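IroE-like serine hydrolase (Shewanella oneidensis, PDB 3GFF) probably hydrolyses ester bonds as a serine hydrolase of the alpha/beta-hydrolase clan, resembling IroE and grouped with the esterase D family. Local coordinates at residues L17-R20 with L21-E24; N85-R88 with D89-T93. All coordinates share one frame; numbering follows the deposited sequence.

Contact 1: residues L17-R20 with L21-E24; sequences LESR and LLKE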
ATOM      1  N   LEU A  17      13.137  15.844 -20.780  1.00 28.60           N
ATOM      2  CA  LEU A  17      13.523  15.418 -22.100  1.00 27.97           C
ATOM      3  C   LEU A  17      12.746  16.246 -23.135  1.00 27.54           C
ATOM      4  O   LEU A  17      11.503  16.366 -23.060  1.00 27.97           O
ATOM      5  CB  LEU A  17      13.178  13.928 -22.212  1.00 27.82           C
ATOM      6  CG  LEU A  17      13.647  13.082 -23.379  1.00 28.15           C
ATOM      7  CD1 LEU A  17      13.392  11.617 -23.086  1.00 27.81           C
ATOM      8  CD2 LEU A  17      12.929  13.509 -24.636  1.00 29.86           C
ATOM      9  N   GLU A  18      13.459  16.813 -24.097  1.00 27.60           N
ATOM     10  CA  GLU A  18      12.808  17.536 -25.191  1.00 27.92           C
ATOM     11  C   GLU A  18      12.316  16.483 -26.167  1.00 26.61           C
ATOM     12  O   GLU A  18      13.126  15.829 -26.789  1.00 28.31           O
ATOM     13  CB  GLU A  18      13.763  18.502 -25.894  1.00 28.17           C
ATOM     14  CG  GLU A  18      14.205  19.685 -25.052  1.00 29.70           C
ATOM     15  CD  GLU A  18      13.035  20.470 -24.437  1.00 31.35           C
ATOM     16  OE1 GLU A  18      12.335  21.229 -25.170  1.00 32.57           O
ATOM     17  OE2 GLU A  18      12.831  20.343 -23.206  1.00 31.43           O
ATOM     18  N   SER A  19      10.997  16.292 -26.277  1.00 25.13           N
ATOM     19  CA  SER A  19      10.448  15.312 -27.209  1.00 23.92           C
ATOM     20  C   SER A  19      10.341  15.930 -28.576  1.00 23.59           C
ATOM     21  O   SER A  19       9.563  16.843 -28.774  1.00 24.54           O
ATOM     22  CB  SER A  19       9.060  14.803 -26.801  1.00 24.65           C
ATOM     23  OG  SER A  19       8.553  13.902 -27.777  1.00 22.81           O
ATOM     24  N   ARG A  20      11.165  15.445 -29.502  1.00 22.54           N
ATOM     25  CA  ARG A  20      11.096  15.841 -30.908  1.00 23.38           C
ATOM     26  C   ARG A  20       9.795  15.315 -31.547  1.00 23.45           C
ATOM     27  O   ARG A  20       9.189  15.992 -32.367  1.00 22.96           O
ATOM     28  CB  ARG A  20      12.272  15.210 -31.617  1.00 23.63           C
ATOM     29  CG  ARG A  20      13.604  15.507 -30.930  1.00 24.51           C
ATOM     30  CD  ARG A  20      14.434  16.344 -31.707  1.00 24.22           C
ATOM     31  NE  ARG A  20      14.765  15.602 -32.902  1.00 25.06           N
ATOM     32  CZ  ARG A  20      15.387  16.125 -33.943  1.00 26.62           C
ATOM     33  NH1 ARG A  20      15.797  17.408 -33.934  1.00 27.11           N
ATOM     34  NH2 ARG A  20      15.608  15.365 -34.999  1.00 26.02           N
ATOM     35  N   LEU A  21       9.429  14.078 -31.179  1.00 21.76           N
ATOM     36  CA  LEU A  21       8.193  13.420 -31.600  1.00 23.14           C
ATOM     37  C   LEU A  21       6.928  14.161 -31.156  1.00 22.82           C
ATOM     38  O   LEU A  21       6.046  14.373 -31.953  1.00 22.60           O
ATOM     39  CB  LEU A  21       8.098  12.001 -30.997  1.00 24.27           C
ATOM     40  CG  LEU A  21       8.543  10.850 -31.886  1.00 25.68           C
ATOM     41  CD1 LEU A  21       8.730   9.549 -31.113  1.00 24.60           C
ATOM     42  CD2 LEU A  21       7.467  10.711 -32.985  1.00 26.62           C
ATOM     43  N   LEU A  22       6.841  14.474 -29.860  1.00 22.24           N
ATOM     44  CA  LEU A  22       5.696  15.181 -29.294  1.00 23.15           C
ATOM     45  C   LEU A  22       5.810  16.727 -29.427  1.00 23.68           C
ATOM     46  O   LEU A  22       4.840  17.440 -29.171  1.00 24.63           O
ATOM     47  CB  LEU A  22       5.442  14.715 -27.832  1.00 22.95           C
ATOM     48  CG  LEU A  22       5.065  13.222 -27.703  1.00 22.86           C
ATOM     49  CD1 LEU A  22       4.838  12.733 -26.269  1.00 21.03           C
ATOM     50  CD2 LEU A  22       3.819  12.933 -28.562  1.00 23.05           C
ATOM     51  N   LYS A  23       6.967  17.225 -29.854  1.00 23.10           N
ATOM     52  CA  LYS A  23       7.186  18.665 -30.065  1.00 24.70           C
ATOM     53  C   LYS A  23       6.928  19.474 -28.775  1.00 24.53           C
ATOM     54  O   LYS A  23       6.356  20.567 -28.795  1.00 24.86           O
ATOM     55  CB  LYS A  23       6.337  19.164 -31.253  1.00 25.30           C
ATOM     56  CG  LYS A  23       6.922  20.366 -31.992  1.00 26.20           C
ATOM     57  CD  LYS A  23       6.070  20.841 -33.188  1.00 25.86           C
ATOM     58  CE  LYS A  23       6.865  21.781 -34.141  1.00 26.53           C
ATOM     59  NZ  LYS A  23       7.402  23.070 -33.543  1.00 25.92           N
ATOM     60  N   GLU A  24       7.380  18.921 -27.653  1.00 24.56           N
ATOM     61  CA  GLU A  24       7.231  19.551 -26.336  1.00 24.26           C
ATOM     62  C   GLU A  24       8.282  19.029 -25.379  1.00 23.27           C
ATOM     63  O   GLU A  24       8.973  18.053 -25.654  1.00 23.41           O
ATOM     64  CB  GLU A  24       5.823  19.272 -25.748  1.00 23.41           C
ATOM     65  CG  GLU A  24       5.508  17.800 -25.570  1.00 24.40           C
ATOM     66  CD  GLU A  24       4.048  17.488 -25.171  1.00 25.27           C
ATOM     67  OE1 GLU A  24       3.152  18.342 -25.319  1.00 26.85           O
ATOM     68  OE2 GLU A  24       3.789  16.349 -24.752  1.00 24.17           O
TER
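Ser19 and Glu24 face each other as an antiparallel hydrogen-bonded pair, their CA atoms 5.4 Å apart, where strand 12-19 turns back into strand 24-31. Ser19 N donates to Glu24 O at 2.8 Å. Glu24 N returns a longer bond of 3.2 Å to Ser19 O. Lys23 N also reaches Ser19 O, but that bond is weak, with an N-H...O angle of only 116°. Lys23 and Glu24 thus both face Ser19, a G1 beta bulge. Lys23 takes the bulge's left-handed backbone conformation.

The side chain of Ser19 also bonds across the turn. Its OG lies anti to the backbone N (chi1 177°) and accepts from Leu22 N at 2.8 Å, in a fairly straight bond of 162°. The same oxygen rests against Leu22 CB at 3.2 Å and also meets Leu21 CB. Ser19 and Leu22 pack on Phe120 of helix 114-132. Glu124 of that helix bonds Ser19 OG and Leu21 N. On the same sheet face as Ser19, Glu24 sends its carboxylate to Arg26, Arg88 and Thr84.

Ser19 therefore holds the hairpin by main chain and hydroxyl together. Its buried OG is satisfied by Leu22 N and Glu124, which probably fixes its rotation.

Contact 2: residues N85-R88 with D89-T93; sequences NRMR and DYTPT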
ATOM      1  N   ASN A  85      -0.775  16.579 -22.120  1.00 26.18           N
ATOM      2  CA  ASN A  85      -2.137  16.355 -22.629  1.00 25.91           C
ATOM      3  C   ASN A  85      -2.524  14.847 -22.502  1.00 26.57           C
ATOM      4  O   ASN A  85      -2.280  14.005 -23.382  1.00 26.79           O
ATOM      5  CB  ASN A  85      -2.255  16.878 -24.060  1.00 24.33           C
ATOM      6  CG  ASN A  85      -3.694  16.970 -24.553  1.00 22.93           C
ATOM      7  OD1 ASN A  85      -4.611  16.327 -24.022  1.00 21.01           O
ATOM      8  ND2 ASN A  85      -3.881  17.736 -25.618  1.00 20.91           N
ATOM      9  N   ARG A  86      -3.118  14.532 -21.368  1.00 27.51           N
ATOM     10  CA  ARG A  86      -3.533  13.177 -21.025  1.00 27.60           C
ATOM     11  C   ARG A  86      -4.580  12.566 -21.973  1.00 27.69           C
ATOM     12  O   ARG A  86      -4.486  11.402 -22.338  1.00 28.27           O
ATOM     13  CB  ARG A  86      -4.078  13.206 -19.605  1.00 29.09           C
ATOM     14  CG  ARG A  86      -4.562  11.868 -19.060  1.00 29.13           C
ATOM     15  CD  ARG A  86      -4.699  11.931 -17.548  1.00 29.71           C
ATOM     16  NE  ARG A  86      -4.660  10.582 -17.010  1.00 29.66           N
ATOM     17  CZ  ARG A  86      -5.735   9.861 -16.699  1.00 31.01           C
ATOM     18  NH1 ARG A  86      -6.963  10.383 -16.830  1.00 31.12           N
ATOM     19  NH2 ARG A  86      -5.580   8.617 -16.235  1.00 29.38           N
HETATM   20  N   MSE A  87      -5.586  13.333 -22.369  1.00 27.19           N
HETATM   21  CA  MSE A  87      -6.579  12.774 -23.274  1.00 27.62           C
HETATM   22  C   MSE A  87      -5.961  12.496 -24.641  1.00 25.10           C
HETATM   23  O   MSE A  87      -6.415  11.637 -25.353  1.00 25.03           O
HETATM   24  CB  MSE A  87      -7.820  13.659 -23.396  1.00 29.03           C
HETATM   25  CG  MSE A  87      -8.771  13.596 -22.173  1.00 31.49           C
HETATM   26 SE   MSE A  87      -9.441  11.777 -21.798  0.75 36.48          SE
HETATM   27  CE  MSE A  87     -10.347  11.611 -23.474  1.00 32.01           C
ATOM     28  N   ARG A  88      -4.915  13.211 -24.988  1.00 24.13           N
ATOM     29  CA  ARG A  88      -4.289  13.040 -26.282  1.00 23.61           C
ATOM     30  C   ARG A  88      -3.423  11.808 -26.266  1.00 24.11           C
ATOM     31  O   ARG A  88      -3.541  10.987 -27.156  1.00 24.47           O
ATOM     32  CB  ARG A  88      -3.446  14.258 -26.636  1.00 23.14           C
ATOM     33  CG  ARG A  88      -2.816  14.270 -28.031  1.00 22.59           C
ATOM     34  CD  ARG A  88      -1.702  15.308 -28.068  1.00 22.77           C
ATOM     35  NE  ARG A  88      -0.631  14.946 -27.141  1.00 21.87           N
ATOM     36  CZ  ARG A  88       0.401  15.722 -26.823  1.00 22.09           C
ATOM     37  NH1 ARG A  88       0.536  16.941 -27.346  1.00 21.16           N
ATOM     38  NH2 ARG A  88       1.315  15.280 -25.964  1.00 21.63           N
ATOM     39  N   ASP A  89      -2.604  11.660 -25.219  1.00 24.58           N
ATOM     40  CA  ASP A  89      -1.599  10.610 -25.147  1.00 23.54           C
ATOM     41  C   ASP A  89      -2.063   9.271 -24.635  1.00 23.92           C
ATOM     42  O   ASP A  89      -1.421   8.284 -24.907  1.00 24.70           O
ATOM     43  CB  ASP A  89      -0.464  11.061 -24.239  1.00 23.53           C
ATOM     44  CG  ASP A  89       0.255  12.298 -24.754  1.00 24.58           C
ATOM     45  OD1 ASP A  89       0.262  12.533 -25.986  1.00 24.99           O
ATOM     46  OD2 ASP A  89       0.825  13.038 -23.919  1.00 24.52           O
ATOM     47  N   TYR A  90      -3.156   9.231 -23.889  1.00 23.78           N
ATOM     48  CA  TYR A  90      -3.601   7.991 -23.270  1.00 23.57           C
ATOM     49  C   TYR A  90      -4.729   7.304 -24.007  1.00 24.25           C
ATOM     50  O   TYR A  90      -5.164   6.241 -23.572  1.00 24.43           O
ATOM     51  CB  TYR A  90      -3.956   8.238 -21.785  1.00 24.00           C
ATOM     52  CG  TYR A  90      -2.768   8.354 -20.852  1.00 23.13           C
ATOM     53  CD1 TYR A  90      -1.507   8.692 -21.322  1.00 23.33           C
ATOM     54  CD2 TYR A  90      -2.926   8.217 -19.483  1.00 23.29           C
ATOM     55  CE1 TYR A  90      -0.441   8.815 -20.488  1.00 23.14           C
ATOM     56  CE2 TYR A  90      -1.829   8.358 -18.608  1.00 23.83           C
ATOM     57  CZ  TYR A  90      -0.600   8.674 -19.122  1.00 24.03           C
ATOM     58  OH  TYR A  90       0.515   8.853 -18.297  1.00 24.56           O
ATOM     59  N   THR A  91      -5.187   7.902 -25.115  1.00 24.23           N
ATOM     60  CA  THR A  91      -6.283   7.350 -25.923  1.00 22.39           C
ATOM     61  C   THR A  91      -5.776   6.790 -27.246  1.00 22.88           C
ATOM     62  O   THR A  91      -5.065   7.452 -27.971  1.00 20.48           O
ATOM     63  CB  THR A  91      -7.426   8.386 -26.122  1.00 22.51           C
ATOM     64  OG1 THR A  91      -6.930   9.594 -26.707  1.00 20.14           O
ATOM     65  CG2 THR A  91      -8.083   8.709 -24.748  1.00 20.27           C
ATOM     66  N   PRO A  92      -6.085   5.517 -27.524  1.00 24.73           N
ATOM     67  CA  PRO A  92      -5.610   4.864 -28.735  1.00 24.68           C
ATOM     68  C   PRO A  92      -6.401   5.214 -29.987  1.00 25.60           C
ATOM     69  O   PRO A  92      -5.848   5.134 -31.105  1.00 26.32           O
ATOM     70  CB  PRO A  92      -5.741   3.384 -28.395  1.00 25.55           C
ATOM     71  CG  PRO A  92      -6.875   3.314 -27.378  1.00 26.17           C
ATOM     72  CD  PRO A  92      -6.876   4.612 -26.659  1.00 25.36           C
ATOM     73  N   THR A  93      -7.674   5.583 -29.806  1.00 24.47           N
ATOM     74  CA  THR A  93      -8.533   5.977 -30.893  1.00 24.09           C
ATOM     75  C   THR A  93      -9.146   7.351 -30.598  1.00 22.86           C
ATOM     76  O   THR A  93      -9.225   7.785 -29.447  1.00 21.09           O
ATOM     77  CB  THR A  93      -9.637   4.909 -31.160  1.00 24.57           C
ATOM     78  OG1 THR A  93     -10.395   4.654 -29.962  1.00 23.58           O
ATOM     79  CG2 THR A  93      -9.002   3.601 -31.621  1.00 24.82           C
TER
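Arg88 extends from a CG anti to the backbone N and bends at chi3 (64°), folding its guanidinium back beside the carboxylate of Asp89. Two nitrogens grip one oxygen side-on: Arg88 NE lies 2.8 Å from Asp89 OD1, and Arg88 NH2 is 2.9 Å from the same OD1. NE comes from above the carboxylate plane, while NH2 meets the syn lone pair of OD1. The guanidinium and carboxylate planes are 44° apart. Asn85 CB covers one face of the guanidinium.

With an alanine here instead of Arg88, Asp89 OD1 would probably lose the two donors that hold it, and Glu24 one of its charged mates.

Asn85 caps the short helix, its OD1 accepting from Arg88 N at 3.3 Å. Asp89 N bonds Asn85 O at 3.0 Å, and Tyr90 N bonds Arg86 O at 3.0 Å. Thr91 OG1 lies only 2.5 Å from Met87 O, so short that the exact geometry of this bond is doubtful. Thr91 CG2 touches the selenomethionine CE of Met87 at 3.9 Å. Arg86 NE lies 3.8 Å from Tyr90 CD2, with the guanidinium and ring planes 66° apart. Both side chains reach Asp50, Arg86 by a salt bridge and Tyr90 by its hydroxyl.

This is an N-capped single helical turn with i to i+4 bonds. It lies beside Phe146 and Val150 of helix 146-156, which follows the probable nucleophile elbow of an alpha/beta-hydrolase fold.

Overall arrangement
From the N terminus, contact 1 comes first. It closes the tight connection between strands 12-19 and 24-31, at the antiparallel edge of the mixed sheet. The chain then builds strand 43-48, helix 51-65 and strand 77-81 before contact 2 forms the short helix 86-89 and the loop beyond it. The two contacts are in series, neither nested nor crossed. The centres of contacts 1 and 2 are about 16 Å apart. Both lie on the same side of the chain's centre. A salt bridge joins them directly, Glu24 OE2 to Arg88 NH2 at 3.0 Å. It ties the edge hairpin to the helical turn after strand 77-81. Arg26 has a salt bridge to Glu24 as well.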